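Local atomic coordinates of NAD(P)H-hydrate epimerase (Saccharomyces cerevisiae, PDB entry 1JZT), a protein that catalyses the epimerization of the S- and R-forms of NAD(P)HX, a hydrated, damaged form of NAD(P)H, so that both epimers can be repaired. Residues P168-D181 with I190-C204. Residues are numbered along the deposited sequence; the frame is centred on the assembly and turned at random.
Sequences PIVSVDVPTGWDVD and INPAVLVSLTVPKPC
V170, S171 and V172 pair in parallel with V194, L195 and V196, the axes of strands 169-172 and 194-198 approaching to 4.7 Å and inclined at 15° to each other. The ladder runs from I169 O, which accepts from both A193 N and V194 N, to D173 N, which donates to V196 O. Just past the strand end, the D173 carboxylate reaches segment 190-204 although its CB points away from it, CG being anti to the backbone N (chi1 -164°). Its OD1 is gripped twice: K202 NZ forms a salt bridge on the syn lone pair at 2.7 Å, and L198 N donates to the anti lone pair at 3.1 Å. With an alanine here, the K202 ammonium would probably lose its counter-charge and L198 N this acceptor. D173 is predicted to bind (6S)-NADPHX. V200 O, 2.8 Å from K202 NZ, also holds the lysine. Further along, W178 NE1 donates to I190 O at 2.7 Å in the carbonyl plane, while P175 CB lies over one face of the indole, toward its rim. C204 SG packs against V174 CG1 at 3.6 Å. S171 OG and T176 OG1 hydrogen-bond to the carboxylate of D138, a predicted potassium ligand like T176. Within the Rossmann-like sheet the pair lies between strands 133-139 and 214-218, and V172, V194, V196 and L198 pack against helix 28-46.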
# COMPACT_ATOMS: atom_id res chain seq x y z
N PRO A 168 3.06 13.49 -4.05
CA PRO A 168 2.09 12.76 -3.23
C PRO A 168 2.47 11.32 -2.94
O PRO A 168 2.85 10.58 -3.85
CB PRO A 168 0.80 12.87 -4.04
CG PRO A 168 1.32 12.84 -5.45
CD PRO A 168 2.49 13.80 -5.38
N ILE A 169 2.35 10.92 -1.68
CA ILE A 169 2.65 9.55 -1.27
C ILE A 169 1.35 8.81 -0.97
O ILE A 169 0.48 9.32 -0.27
CB ILE A 169 3.55 9.51 -0.00
CG1 ILE A 169 4.95 10.05 -0.33
CG2 ILE A 169 3.63 8.09 0.53
CD1 ILE A 169 5.84 10.20 0.90
N VAL A 170 1.24 7.60 -1.52
CA VAL A 170 0.07 6.74 -1.31
C VAL A 170 0.55 5.60 -0.42
O VAL A 170 1.29 4.73 -0.89
CB VAL A 170 -0.44 6.14 -2.65
CG1 VAL A 170 -1.63 5.22 -2.39
CG2 VAL A 170 -0.81 7.27 -3.62
N SER A 171 0.13 5.59 0.85
CA SER A 171 0.56 4.55 1.79
C SER A 171 -0.34 3.33 1.81
O SER A 171 -1.56 3.45 1.93
CB SER A 171 0.66 5.11 3.21
OG SER A 171 1.77 5.98 3.35
N VAL A 172 0.28 2.16 1.71
CA VAL A 172 -0.44 0.89 1.71
C VAL A 172 -0.66 0.40 3.14
O VAL A 172 0.29 0.15 3.89
CB VAL A 172 0.33 -0.19 0.93
CG1 VAL A 172 -0.50 -1.47 0.87
CG2 VAL A 172 0.63 0.31 -0.48
N ASP A 173 -1.94 0.26 3.49
CA ASP A 173 -2.41 -0.20 4.78
C ASP A 173 -2.20 0.81 5.92
O ASP A 173 -3.17 1.26 6.53
CB ASP A 173 -1.75 -1.54 5.14
CG ASP A 173 -2.48 -2.24 6.26
OD1 ASP A 173 -3.73 -2.15 6.28
OD2 ASP A 173 -1.83 -2.88 7.11
N VAL A 174 -0.94 1.13 6.19
CA VAL A 174 -0.58 2.10 7.22
C VAL A 174 0.65 2.88 6.75
O VAL A 174 1.44 2.37 5.95
CB VAL A 174 -0.24 1.42 8.59
CG1 VAL A 174 -1.48 0.82 9.20
CG2 VAL A 174 0.83 0.35 8.40
N PRO A 175 0.82 4.13 7.22
CA PRO A 175 1.98 4.93 6.81
C PRO A 175 3.23 4.31 7.42
O PRO A 175 3.31 4.10 8.63
CB PRO A 175 1.68 6.31 7.42
CG PRO A 175 0.17 6.33 7.49
CD PRO A 175 -0.15 4.94 7.98
N THR A 176 4.21 3.98 6.58
CA THR A 176 5.44 3.37 7.07
C THR A 176 6.12 4.26 8.11
O THR A 176 6.28 5.46 7.90
CB THR A 176 6.40 3.07 5.90
OG1 THR A 176 5.79 2.11 5.03
CG2 THR A 176 7.72 2.52 6.42
N GLY A 177 6.51 3.68 9.24
CA GLY A 177 7.18 4.46 10.27
C GLY A 177 6.25 4.95 11.36
O GLY A 177 6.71 5.41 12.41
N TRP A 178 4.94 4.87 11.13
CA TRP A 178 3.96 5.29 12.13
C TRP A 178 3.74 4.15 13.11
O TRP A 178 3.91 2.98 12.77
CB TRP A 178 2.61 5.63 11.47
CG TRP A 178 2.53 6.97 10.80
CD1 TRP A 178 3.56 7.69 10.26
CD2 TRP A 178 1.33 7.72 10.54
NE1 TRP A 178 3.07 8.84 9.67
CE2 TRP A 178 1.71 8.88 9.83
CE3 TRP A 178 -0.03 7.52 10.83
CZ2 TRP A 178 0.78 9.85 9.40
CZ3 TRP A 178 -0.96 8.48 10.40
CH2 TRP A 178 -0.54 9.63 9.70
N ASP A 179 3.36 4.49 14.34
CA ASP A 179 3.07 3.45 15.31
C ASP A 179 1.68 2.98 14.90
O ASP A 179 0.72 3.75 14.94
CB ASP A 179 3.04 4.01 16.73
CG ASP A 179 2.85 2.93 17.78
OD1 ASP A 179 1.79 2.28 17.77
OD2 ASP A 179 3.77 2.72 18.60
N VAL A 180 1.58 1.72 14.48
CA VAL A 180 0.32 1.15 14.01
C VAL A 180 -0.88 1.42 14.91
O VAL A 180 -1.99 1.58 14.42
CB VAL A 180 0.44 -0.38 13.79
CG1 VAL A 180 -0.87 -0.94 13.22
CG2 VAL A 180 1.60 -0.69 12.85
N ASP A 181 -0.65 1.49 16.22
CA ASP A 181 -1.75 1.73 17.15
C ASP A 181 -1.74 3.11 17.79
O ASP A 181 -2.79 3.66 18.13
CB ASP A 181 -1.76 0.68 18.27
CG ASP A 181 -2.04 -0.71 17.76
OD1 ASP A 181 -2.99 -0.88 16.97
OD2 ASP A 181 -1.31 -1.64 18.16
N ILE A 190 6.10 10.25 7.89
CA ILE A 190 5.41 10.21 6.60
C ILE A 190 4.06 10.92 6.72
O ILE A 190 3.32 10.71 7.68
CB ILE A 190 5.17 8.75 6.14
CG1 ILE A 190 6.50 8.06 5.84
CG2 ILE A 190 4.25 8.71 4.92
CD1 ILE A 190 7.23 8.63 4.64
N ASN A 191 3.77 11.77 5.74
CA ASN A 191 2.51 12.52 5.66
C ASN A 191 1.94 12.17 4.29
O ASN A 191 2.10 12.91 3.32
CB ASN A 191 2.77 14.03 5.76
CG ASN A 191 1.52 14.87 5.46
OD1 ASN A 191 1.60 16.09 5.35
ND2 ASN A 191 0.37 14.21 5.34
N PRO A 192 1.25 11.03 4.19
CA PRO A 192 0.66 10.56 2.93
C PRO A 192 -0.50 11.38 2.38
O PRO A 192 -1.35 11.87 3.12
CB PRO A 192 0.24 9.14 3.27
CG PRO A 192 -0.20 9.26 4.70
CD PRO A 192 0.89 10.13 5.31
N ALA A 193 -0.52 11.53 1.05
CA ALA A 193 -1.61 12.26 0.39
C ALA A 193 -2.80 11.31 0.35
O ALA A 193 -3.96 11.74 0.33
CB ALA A 193 -1.19 12.65 -1.03
N VAL A 194 -2.52 10.02 0.36
CA VAL A 194 -3.56 9.00 0.33
C VAL A 194 -3.18 7.83 1.24
O VAL A 194 -2.02 7.40 1.26
CB VAL A 194 -3.77 8.43 -1.10
CG1 VAL A 194 -4.92 7.41 -1.10
CG2 VAL A 194 -4.07 9.56 -2.08
N LEU A 195 -4.15 7.32 1.98
CA LEU A 195 -3.93 6.16 2.84
C LEU A 195 -4.92 5.11 2.39
O LEU A 195 -6.12 5.37 2.32
CB LEU A 195 -4.16 6.49 4.31
CG LEU A 195 -4.15 5.27 5.25
CD1 LEU A 195 -2.77 4.61 5.24
CD2 LEU A 195 -4.51 5.72 6.67
N VAL A 196 -4.43 3.92 2.06
CA VAL A 196 -5.32 2.84 1.64
C VAL A 196 -5.25 1.76 2.69
O VAL A 196 -4.34 0.93 2.68
CB VAL A 196 -4.91 2.24 0.28
CG1 VAL A 196 -5.89 1.13 -0.11
CG2 VAL A 196 -4.88 3.32 -0.79
N SER A 197 -6.20 1.79 3.62
CA SER A 197 -6.26 0.78 4.68
C SER A 197 -6.70 -0.52 4.03
O SER A 197 -7.53 -0.52 3.11
CB SER A 197 -7.26 1.19 5.76
OG SER A 197 -6.82 2.35 6.46
N LEU A 198 -6.14 -1.63 4.48
CA LEU A 198 -6.48 -2.94 3.94
C LEU A 198 -7.23 -3.78 4.97
O LEU A 198 -6.83 -3.85 6.14
CB LEU A 198 -5.22 -3.66 3.46
CG LEU A 198 -4.49 -3.00 2.28
CD1 LEU A 198 -3.23 -3.79 1.96
CD2 LEU A 198 -5.41 -2.96 1.07
N THR A 199 -8.32 -4.39 4.52
CA THR A 199 -9.19 -5.23 5.35
C THR A 199 -10.01 -4.34 6.28
O THR A 199 -11.24 -4.30 6.20
CB THR A 199 -8.38 -6.26 6.19
OG1 THR A 199 -7.62 -7.10 5.31
CG2 THR A 199 -9.32 -7.14 7.01
N VAL A 200 -9.31 -3.62 7.15
CA VAL A 200 -9.94 -2.71 8.10
C VAL A 200 -8.85 -1.74 8.57
O VAL A 200 -7.71 -2.14 8.74
CB VAL A 200 -10.55 -3.48 9.30
CG1 VAL A 200 -9.47 -4.29 9.99
CG2 VAL A 200 -11.22 -2.52 10.27
N PRO A 201 -9.19 -0.46 8.74
CA PRO A 201 -8.19 0.52 9.19
C PRO A 201 -7.67 0.21 10.58
O PRO A 201 -8.40 -0.33 11.42
CB PRO A 201 -8.96 1.84 9.14
CG PRO A 201 -9.97 1.60 8.05
CD PRO A 201 -10.45 0.22 8.38
N LYS A 202 -6.41 0.54 10.82
CA LYS A 202 -5.77 0.35 12.11
C LYS A 202 -5.89 1.66 12.90
O LYS A 202 -6.17 2.71 12.31
CB LYS A 202 -4.31 -0.03 11.92
CG LYS A 202 -4.04 -1.54 11.95
CD LYS A 202 -4.88 -2.30 10.92
CE LYS A 202 -4.36 -2.06 9.51
NZ LYS A 202 -5.06 -2.93 8.51
N PRO A 203 -5.68 1.61 14.22
CA PRO A 203 -5.77 2.79 15.09
C PRO A 203 -5.02 4.02 14.61
O PRO A 203 -5.49 5.14 14.78
CB PRO A 203 -5.24 2.27 16.43
CG PRO A 203 -5.68 0.83 16.41
CD PRO A 203 -5.29 0.42 15.00
N CYS A 204 -3.84 3.83 14.02
CA CYS A 204 -3.06 4.96 13.55
C CYS A 204 -3.78 5.78 12.48
O CYS A 204 -3.48 6.96 12.29
CB CYS A 204 -1.70 4.49 13.02
SG CYS A 204 -1.75 3.52 11.50
O HOH W 1 2.55 12.82 0.44
O HOH W 2 -5.11 1.64 8.58
O HOH W 3 6.85 7.67 9.22